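Local coordinates for protein cytosol aminopeptidase (Staphylococcus aureus subsp. aureus, PDB 3KZW) that probably removes N-terminal amino acids, with leucine favoured, from peptides as a metal-dependent aminopeptidase assembled from six subunits, at residues G291-T296 and V361-A366; I285-G290 and E337-E342; T392-A397 and G460-A465. One frame throughout, in Å; residues are numbered along the deposited sequence.

Residues 285-290 and 291-296 follow one another directly, leaving the central sheet of the catalytic domain and running towards helix 297-300. After helix 308-322 the chain re-enters the sheet as strand 328-338, parallel to the first, and 337-342 closes contact 2. Only further on, past strand 358-360, does 361-366 close contact 1. The two contacts therefore cross, and they touch, their centres 9 Å apart. Contact 3 comes in series: 392-397, after strand 386-391, meets 460-465, enclosing a loop of about sixty residues. Contact 2 pairs two strand ends, contact 1 joins the loops that follow strands 287-288 and 358-360, and contact 3 brings two helix starts together.

Contact 1 of 3, residues G291-T296 and V361-A366; sequences GYSIKT and VMNTDA
Ser293 and Thr364 exchange two hydrogen bonds in the tight part of this contact. Ser293 N donates to Thr364 OG1 over 2.8 Å at a fairly straight 162°, and Thr364 N donates back to Ser293 OG at 3.2 Å, so each residue offers the other one main-chain N-H and one hydroxyl acceptor. Thr364 OG1 sits between its own backbone N and carbonyl carbon (chi1 60°), which turns it onto the 291-293 backbone, and it is also hydrogen-bonded to Gly290 O. Beside this pair, Ser293 CB lies next to Asn363 OD1, 3.3 Å away. That oxygen is the acceptor of an Asx turn: Asp365 N reaches it over 3.0 Å from above the carbonyl plane, 50° out of it, inside the type I turn from Asn363 to Ala366. The turn opens the NTDAEGRL signature of the leucine aminopeptidase family, a segment that in relatives supplies acidic ligands to the paired catalytic metals. No such metal is modelled here, and the nearest sodium is about 12 Å from the Lys295 side chain. Towards the more open side the packing gives way to charge. Lys295, bent in its outer half, brings NZ across the Asp365 side chain at about a right angle to form a salt bridge with OD1 at 2.5 Å, while its CG stays 3.8 Å from Asp365 OD2. Lys295 NZ also forms a salt bridge with Asp288, and Met300 and Met303 touch the Lys295 side chain. Lys297 of a neighbouring subunit makes a long, weak ion pair with Asp365 OD2.

Contact 2 of 3, residues I285-G290 and E337-E342; sequences ITYDSG and ENMINE. With PO4 (phosphate ion), chain T.
Ile285 CG2 approaches Asn338 N at 4.4 Å, where two parallel strands of the central sheet in the catalytic domain, linked by a beta-alpha-beta crossover through helix 308-322, run out together. At Thr286 the chain turns a corner, and OG1 packs against Glu337 CB at 3.8 Å, the two side chains crossing at about a right angle; the Glu337 carboxylate itself is bonded by Ser257. Tyr287 O then accepts from Asn338 N over 2.9 Å. The Tyr287 ring meets Met339 with its edge: CD2 is 3.5 Å from the methyl CE, which lies near the ring plane, while the hydroxyl reaches Pro347 O of a neighbouring subunit. Asp288 is paired with Asn338 in parallel register. Both place CG anti to the backbone N (chi1 -173° and -164°), so carboxylate and amide lie side by side, their planes only 17° apart, and Asn338 ND2 donates to Asp288 OD1 at 2.8 Å on its syn side, tilted well out of the carboxylate plane. Thr364 O takes another bond from the same nitrogen. Asp288 OD2 forms a salt bridge with Lys295; in relatives this aspartate is a ligand of the catalytic metals, a role it probably shares here. Ser289 grips Asn338 O twice, through its backbone N at 3.1 Å and through OG at 2.6 Å, the latter tilted somewhat from the carbonyl plane. Gly290 N adds a weak bond to the same Asp288 OD1. Beyond the pairing, the chain leads on to a phosphate, probably from the crystallisation liquor, which is bound by Glu342 N of three subunits; in this chain Glu342 N donates to phosphate O3 at 2.9 Å.

Contact 3 of 3, residues T392-A397 and G460-A465; sequences TLTGAA and GKALFA
Ala462 packs its methyl group against the first turn of helix 395-401, with CB 4.2 Å from Ala396 CB and also 4.2 Å from Ala397 CB. The small side chains let the backbones come close, Ala397 CA lying 5.5 Å from Ala462 CA. Next to them Thr394 lays its methyl and hydroxyl over the start of helix 461-470: CG2, anti to the backbone N, touches Ala462 N and CA, while OG1 lies 3.9 Å from Ala465 CB. Leu393 completes the row, its CD1 branch meeting Ala465 CB at 3.8 Å. In the next shell Asp482, at the end of strand 478-482, holds the loop with both carboxylate oxygens, OD1 accepting from Leu393 N and OD2 bonded to Thr394 OG1. Leu372 of helix 368-380 touches Leu393, and Val399 of a neighbouring subunit packs on Ala396. Helix 461-470 ends at Thr470, which with Gly474 lines a sodium site. The contact thus joins the loop and first turn of helix 395-401 to the start of helix 461-470 by methyl packing; Leu393 N and Thr394 OG1 find their partner in Asp482, so cohesion across the two segments rests on close apolar fit.

Contact 1 of 3, residues G291-T296 and V361-A366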
loop_
_atom_site.group_PDB
_atom_site.type_symbol
_atom_site.label_atom_id
_atom_site.label_comp_id
_atom_site.label_asym_id
_atom_site.label_seq_id
_atom_site.Cartn_x
_atom_site.Cartn_y
_atom_site.Cartn_z
ATOM N N GLY A 291 9.510 -4.376 17.364
ATOM C CA GLY A 291 9.440 -3.249 18.290
ATOM C C GLY A 291 8.473 -2.206 17.768
ATOM O O GLY A 291 7.507 -2.541 17.082
ATOM N N TYR A 292 8.731 -0.939 18.079
ATOM C CA TYR A 292 7.883 0.152 17.597
ATOM C C TYR A 292 7.900 0.290 16.076
ATOM O O TYR A 292 6.953 0.810 15.487
ATOM C CB TYR A 292 8.226 1.474 18.291
ATOM C CG TYR A 292 7.466 1.679 19.584
ATOM C CD1 TYR A 292 6.159 2.170 19.576
ATOM C CD2 TYR A 292 8.045 1.373 20.813
ATOM C CE1 TYR A 292 5.449 2.356 20.759
ATOM C CE2 TYR A 292 7.343 1.559 22.003
ATOM C CZ TYR A 292 6.046 2.050 21.968
ATOM O OH TYR A 292 5.347 2.234 23.141
ATOM N N SER A 293 8.971 -0.186 15.445
ATOM C CA SER A 293 8.989 -0.378 13.997
ATOM C C SER A 293 8.339 -1.734 13.691
ATOM O O SER A 293 8.990 -2.673 13.212
ATOM C CB SER A 293 10.418 -0.308 13.463
ATOM O OG SER A 293 11.055 0.888 13.874
ATOM N N ILE A 294 7.042 -1.807 13.979
ATOM C CA ILE A 294 6.274 -3.050 13.992
ATOM C C ILE A 294 6.196 -3.737 12.620
ATOM O O ILE A 294 6.113 -3.072 11.583
ATOM C CB ILE A 294 4.853 -2.811 14.605
ATOM C CG1 ILE A 294 4.150 -4.138 14.920
ATOM C CG2 ILE A 294 4.004 -1.887 13.713
ATOM C CD1 ILE A 294 2.993 -4.019 15.889
ATOM N N LYS A 295 6.242 -5.068 12.635
ATOM C CA LYS A 295 6.098 -5.881 11.430
ATOM C C LYS A 295 4.638 -5.963 10.985
ATOM O O LYS A 295 3.723 -5.722 11.777
ATOM C CB LYS A 295 6.630 -7.291 11.682
ATOM C CG LYS A 295 8.135 -7.397 11.771
ATOM C CD LYS A 295 8.529 -8.685 12.469
ATOM C CE LYS A 295 9.823 -9.256 11.906
ATOM N NZ LYS A 295 11.018 -8.452 12.250
ATOM N N THR A 296 4.428 -6.309 9.715
ATOM C CA THR A 296 3.082 -6.552 9.188
ATOM C C THR A 296 2.555 -7.906 9.686
ATOM O O THR A 296 3.287 -8.664 10.329
ATOM C CB THR A 296 3.051 -6.508 7.637
ATOM O OG1 THR A 296 3.913 -7.521 7.103
ATOM C CG2 THR A 296 3.488 -5.137 7.120
ATOM N N VAL A 361 19.516 4.544 17.305
ATOM C CA VAL A 361 18.611 3.548 16.749
ATOM C C VAL A 361 17.547 4.251 15.917
ATOM O O VAL A 361 16.747 5.018 16.447
ATOM C CB VAL A 361 17.956 2.683 17.857
ATOM C CG1 VAL A 361 16.923 1.732 17.267
ATOM C CG2 VAL A 361 19.017 1.901 18.623
ATOM N N MET A 362 17.552 3.997 14.610
ATOM C CA MET A 362 16.568 4.592 13.704
ATOM C C MET A 362 15.499 3.598 13.246
ATOM O O MET A 362 14.471 3.993 12.690
ATOM C CB MET A 362 17.262 5.228 12.497
ATOM C CG MET A 362 18.073 6.476 12.832
ATOM S SD MET A 362 17.138 7.780 13.675
ATOM C CE MET A 362 16.157 8.440 12.323
ATOM N N ASN A 363 15.753 2.313 13.488
ATOM C CA ASN A 363 14.837 1.238 13.130
ATOM C C ASN A 363 14.957 0.121 14.163
ATOM O O ASN A 363 15.998 -0.532 14.265
ATOM C CB ASN A 363 15.160 0.731 11.719
ATOM C CG ASN A 363 14.197 -0.348 11.225
ATOM O OD1 ASN A 363 13.283 -0.776 11.929
ATOM N ND2 ASN A 363 14.412 -0.791 9.994
ATOM N N THR A 364 13.891 -0.087 14.932
ATOM C CA THR A 364 13.896 -1.090 16.002
ATOM C C THR A 364 13.792 -2.523 15.474
ATOM O O THR A 364 14.015 -3.481 16.216
ATOM C CB THR A 364 12.784 -0.834 17.051
ATOM O OG1 THR A 364 11.502 -0.865 16.414
ATOM C CG2 THR A 364 12.982 0.516 17.739
ATOM N N ASP A 365 13.457 -2.665 14.193
ATOM C CA ASP A 365 13.408 -3.973 13.546
ATOM C C ASP A 365 14.806 -4.413 13.091
ATOM O O ASP A 365 15.009 -5.563 12.689
ATOM C CB ASP A 365 12.420 -3.962 12.374
ATOM C CG ASP A 365 12.002 -5.363 11.937
ATOM O OD1 ASP A 365 12.320 -6.347 12.647
ATOM O OD2 ASP A 365 11.351 -5.480 10.876
ATOM N N ALA A 366 15.762 -3.492 13.162
ATOM C CA ALA A 366 17.169 -3.817 12.968
ATOM C C ALA A 366 17.807 -4.137 14.323
ATOM O O ALA A 366 18.837 -3.565 14.695
ATOM C CB ALA A 366 17.887 -2.668 12.279
#

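Contact 2 of 3, residues I285-G290 and E337-E342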
loop_
_atom_site.group_PDB
_atom_site.type_symbol
_atom_site.label_atom_id
_atom_site.label_comp_id
_atom_site.label_asym_id
_atom_site.label_seq_id
_atom_site.Cartn_x
_atom_site.Cartn_y
_atom_site.Cartn_z
ATOM N N ILE A 285 17.493 -13.946 19.334
ATOM C CA ILE A 285 16.221 -13.248 19.503
ATOM C C ILE A 285 15.090 -14.276 19.489
ATOM O O ILE A 285 14.708 -14.786 18.431
ATOM C CB ILE A 285 16.007 -12.127 18.447
ATOM C CG1 ILE A 285 17.137 -11.084 18.508
ATOM C CG2 ILE A 285 14.644 -11.454 18.624
ATOM C CD1 ILE A 285 17.237 -10.297 19.817
ATOM N N THR A 286 14.574 -14.580 20.679
ATOM C CA THR A 286 13.563 -15.625 20.857
ATOM C C THR A 286 12.246 -15.274 20.168
ATOM O O THR A 286 11.530 -16.162 19.694
ATOM C CB THR A 286 13.323 -15.947 22.346
ATOM O OG1 THR A 286 12.925 -14.758 23.039
ATOM C CG2 THR A 286 14.587 -16.506 22.988
ATOM N N TYR A 287 11.934 -13.980 20.119
ATOM C CA TYR A 287 10.832 -13.476 19.303
ATOM C C TYR A 287 11.058 -12.037 18.867
ATOM O O TYR A 287 11.463 -11.192 19.666
ATOM C CB TYR A 287 9.492 -13.590 20.027
ATOM C CG TYR A 287 8.317 -13.446 19.088
ATOM C CD1 TYR A 287 7.863 -14.530 18.343
ATOM C CD2 TYR A 287 7.674 -12.222 18.929
ATOM C CE1 TYR A 287 6.797 -14.401 17.476
ATOM C CE2 TYR A 287 6.603 -12.083 18.066
ATOM C CZ TYR A 287 6.169 -13.176 17.342
ATOM O OH TYR A 287 5.103 -13.045 16.482
ATOM N N ASP A 288 10.778 -11.770 17.595
ATOM C CA ASP A 288 10.950 -10.444 17.018
ATOM C C ASP A 288 9.618 -9.917 16.488
ATOM O O ASP A 288 9.121 -10.380 15.456
ATOM C CB ASP A 288 12.002 -10.493 15.899
ATOM C CG ASP A 288 12.372 -9.113 15.362
ATOM O OD1 ASP A 288 12.065 -8.098 16.027
ATOM O OD2 ASP A 288 12.985 -9.047 14.268
ATOM N N SER A 289 9.039 -8.957 17.207
ATOM C CA SER A 289 7.837 -8.262 16.745
ATOM C C SER A 289 8.203 -7.051 15.893
ATOM O O SER A 289 7.362 -6.499 15.179
ATOM C CB SER A 289 6.981 -7.820 17.929
ATOM O OG SER A 289 7.618 -6.802 18.677
ATOM N N GLY A 290 9.468 -6.649 15.978
ATOM C CA GLY A 290 9.967 -5.485 15.265
ATOM C C GLY A 290 10.077 -4.273 16.165
ATOM O O GLY A 290 10.675 -3.265 15.786
ATOM N N GLU A 337 14.084 -10.658 23.688
ATOM C CA GLU A 337 12.774 -10.691 23.046
ATOM C C GLU A 337 12.380 -9.264 22.661
ATOM O O GLU A 337 12.223 -8.402 23.527
ATOM C CB GLU A 337 11.739 -11.316 23.987
ATOM C CG GLU A 337 10.505 -11.876 23.299
ATOM C CD GLU A 337 9.478 -12.429 24.281
ATOM O OE1 GLU A 337 9.224 -13.652 24.256
ATOM O OE2 GLU A 337 8.923 -11.644 25.078
ATOM N N ASN A 338 12.238 -9.019 21.360
ATOM C CA ASN A 338 11.954 -7.679 20.836
ATOM C C ASN A 338 10.463 -7.345 20.884
ATOM O O ASN A 338 9.713 -7.713 19.982
ATOM C CB ASN A 338 12.494 -7.544 19.404
ATOM C CG ASN A 338 12.593 -6.095 18.937
ATOM O OD1 ASN A 338 12.427 -5.157 19.716
ATOM N ND2 ASN A 338 12.873 -5.913 17.656
ATOM N N MET A 339 10.051 -6.635 21.934
ATOM C CA MET A 339 8.631 -6.389 22.219
ATOM C C MET A 339 8.299 -4.903 22.379
ATOM O O MET A 339 9.194 -4.069 22.526
ATOM C CB MET A 339 8.211 -7.142 23.484
ATOM C CG MET A 339 8.307 -8.662 23.405
ATOM S SD MET A 339 6.822 -9.463 22.769
ATOM C CE MET A 339 7.163 -9.468 21.019
ATOM N N ILE A 340 7.005 -4.585 22.352
ATOM C CA ILE A 340 6.515 -3.218 22.543
ATOM C C ILE A 340 5.916 -3.061 23.940
ATOM O O ILE A 340 5.082 -3.870 24.357
ATOM C CB ILE A 340 5.424 -2.846 21.498
ATOM C CG1 ILE A 340 5.953 -2.984 20.072
ATOM C CG2 ILE A 340 4.900 -1.427 21.734
ATOM C CD1 ILE A 340 4.875 -2.961 19.010
ATOM N N ASN A 341 6.346 -2.023 24.654
ATOM C CA ASN A 341 5.712 -1.628 25.915
ATOM C C ASN A 341 5.957 -0.152 26.243
ATOM O O ASN A 341 6.479 0.593 25.412
ATOM C CB ASN A 341 6.120 -2.561 27.074
ATOM C CG ASN A 341 7.452 -2.187 27.709
ATOM O OD1 ASN A 341 8.322 -1.587 27.078
ATOM N ND2 ASN A 341 7.614 -2.549 28.973
ATOM N N GLU A 342 5.582 0.255 27.456
ATOM C CA GLU A 342 5.685 1.648 27.904
ATOM C C GLU A 342 7.101 2.233 27.870
ATOM O O GLU A 342 7.264 3.454 27.850
ATOM C CB GLU A 342 5.092 1.807 29.313
ATOM C CG GLU A 342 5.848 1.069 30.417
ATOM C CD GLU A 342 5.250 1.285 31.797
ATOM O OE1 GLU A 342 5.997 1.160 32.791
ATOM O OE2 GLU A 342 4.040 1.580 31.898
HETATM P P PO4 T . 3.331 -2.502 29.899
HETATM O O1 PO4 T . 3.884 -3.778 29.326
HETATM O O2 PO4 T . 3.532 -2.484 31.394
HETATM O O3 PO4 T . 4.043 -1.339 29.265
HETATM O O4 PO4 T . 1.866 -2.407 29.572
#

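Contact 3 of 3, residues T392-A397 and G460-A465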
loop_
_atom_site.group_PDB
_atom_site.type_symbol
_atom_site.label_atom_id
_atom_site.label_comp_id
_atom_site.label_asym_id
_atom_site.label_seq_id
_atom_site.Cartn_x
_atom_site.Cartn_y
_atom_site.Cartn_z
ATOM N N THR A 392 19.917 -14.627 11.527
ATOM C CA THR A 392 18.858 -14.361 10.569
ATOM C C THR A 392 18.605 -12.856 10.583
ATOM O O THR A 392 17.679 -12.382 11.239
ATOM C CB THR A 392 17.559 -15.121 10.930
ATOM O OG1 THR A 392 17.211 -14.863 12.298
ATOM C CG2 THR A 392 17.735 -16.621 10.739
ATOM N N LEU A 393 19.441 -12.108 9.863
ATOM C CA LEU A 393 19.434 -10.643 9.946
ATOM C C LEU A 393 18.490 -9.935 8.986
ATOM O O LEU A 393 17.505 -9.337 9.409
ATOM C CB LEU A 393 20.846 -10.070 9.759
ATOM C CG LEU A 393 21.794 -9.913 10.949
ATOM C CD1 LEU A 393 22.803 -8.818 10.637
ATOM C CD2 LEU A 393 21.058 -9.597 12.244
ATOM N N THR A 394 18.803 -10.002 7.695
ATOM C CA THR A 394 18.258 -9.060 6.721
ATOM C C THR A 394 17.324 -9.701 5.703
ATOM O O THR A 394 17.582 -10.801 5.212
ATOM C CB THR A 394 19.399 -8.349 5.954
ATOM O OG1 THR A 394 20.522 -8.161 6.820
ATOM C CG2 THR A 394 18.948 -6.996 5.466
ATOM N N GLY A 395 16.241 -8.998 5.384
ATOM C CA GLY A 395 15.386 -9.369 4.268
ATOM C C GLY A 395 16.097 -9.162 2.941
ATOM O O GLY A 395 15.871 -9.908 1.988
ATOM N N ALA A 396 16.970 -8.155 2.888
ATOM C CA ALA A 396 17.721 -7.819 1.672
ATOM C C ALA A 396 18.650 -8.942 1.204
ATOM O O ALA A 396 18.886 -9.088 0.006
ATOM C CB ALA A 396 18.499 -6.524 1.862
ATOM N N ALA A 397 19.166 -9.726 2.147
ATOM C CA ALA A 397 19.992 -10.892 1.824
ATOM C C ALA A 397 19.182 -11.951 1.076
ATOM O O ALA A 397 19.700 -12.606 0.169
ATOM C CB ALA A 397 20.608 -11.478 3.084
ATOM N N GLY A 460 21.358 -1.700 -0.430
ATOM C CA GLY A 460 22.494 -2.493 0.030
ATOM C C GLY A 460 22.459 -2.699 1.532
ATOM O O GLY A 460 23.492 -2.643 2.197
ATOM N N LYS A 461 21.262 -2.950 2.056
ATOM C CA LYS A 461 21.026 -3.048 3.499
ATOM C C LYS A 461 21.715 -4.239 4.163
ATOM O O LYS A 461 22.117 -4.152 5.324
ATOM C CB LYS A 461 19.528 -3.077 3.798
ATOM C CG LYS A 461 18.826 -1.749 3.601
ATOM C CD LYS A 461 17.351 -1.850 3.959
ATOM C CE LYS A 461 16.669 -0.492 3.921
ATOM N NZ LYS A 461 16.582 0.055 2.539
ATOM N N ALA A 462 21.845 -5.344 3.432
ATOM C CA ALA A 462 22.550 -6.520 3.937
ATOM C C ALA A 462 24.033 -6.221 4.137
ATOM O O ALA A 462 24.643 -6.690 5.100
ATOM C CB ALA A 462 22.359 -7.708 3.001
ATOM N N LEU A 463 24.600 -5.427 3.230
ATOM C CA LEU A 463 26.004 -5.030 3.315
ATOM C C LEU A 463 26.220 -4.076 4.491
ATOM O O LEU A 463 27.227 -4.165 5.197
ATOM C CB LEU A 463 26.479 -4.380 2.007
ATOM C CG LEU A 463 26.076 -4.927 0.632
ATOM C CD1 LEU A 463 26.753 -4.105 -0.444
ATOM C CD2 LEU A 463 26.409 -6.403 0.458
ATOM N N PHE A 464 25.260 -3.172 4.691
ATOM C CA PHE A 464 25.276 -2.242 5.818
ATOM C C PHE A 464 25.267 -2.987 7.155
ATOM O O PHE A 464 26.087 -2.708 8.030
ATOM C CB PHE A 464 24.079 -1.286 5.741
ATOM C CG PHE A 464 24.057 -0.245 6.828
ATOM C CD1 PHE A 464 23.536 -0.537 8.082
ATOM C CD2 PHE A 464 24.557 1.029 6.595
ATOM C CE1 PHE A 464 23.520 0.420 9.087
ATOM C CE2 PHE A 464 24.539 1.994 7.595
ATOM C CZ PHE A 464 24.022 1.687 8.843
ATOM N N ALA A 465 24.333 -3.926 7.303
ATOM C CA ALA A 465 24.219 -4.731 8.517
ATOM C C ALA A 465 25.523 -5.464 8.841
ATOM O O ALA A 465 25.956 -5.498 9.995
ATOM C CB ALA A 465 23.073 -5.713 8.388
#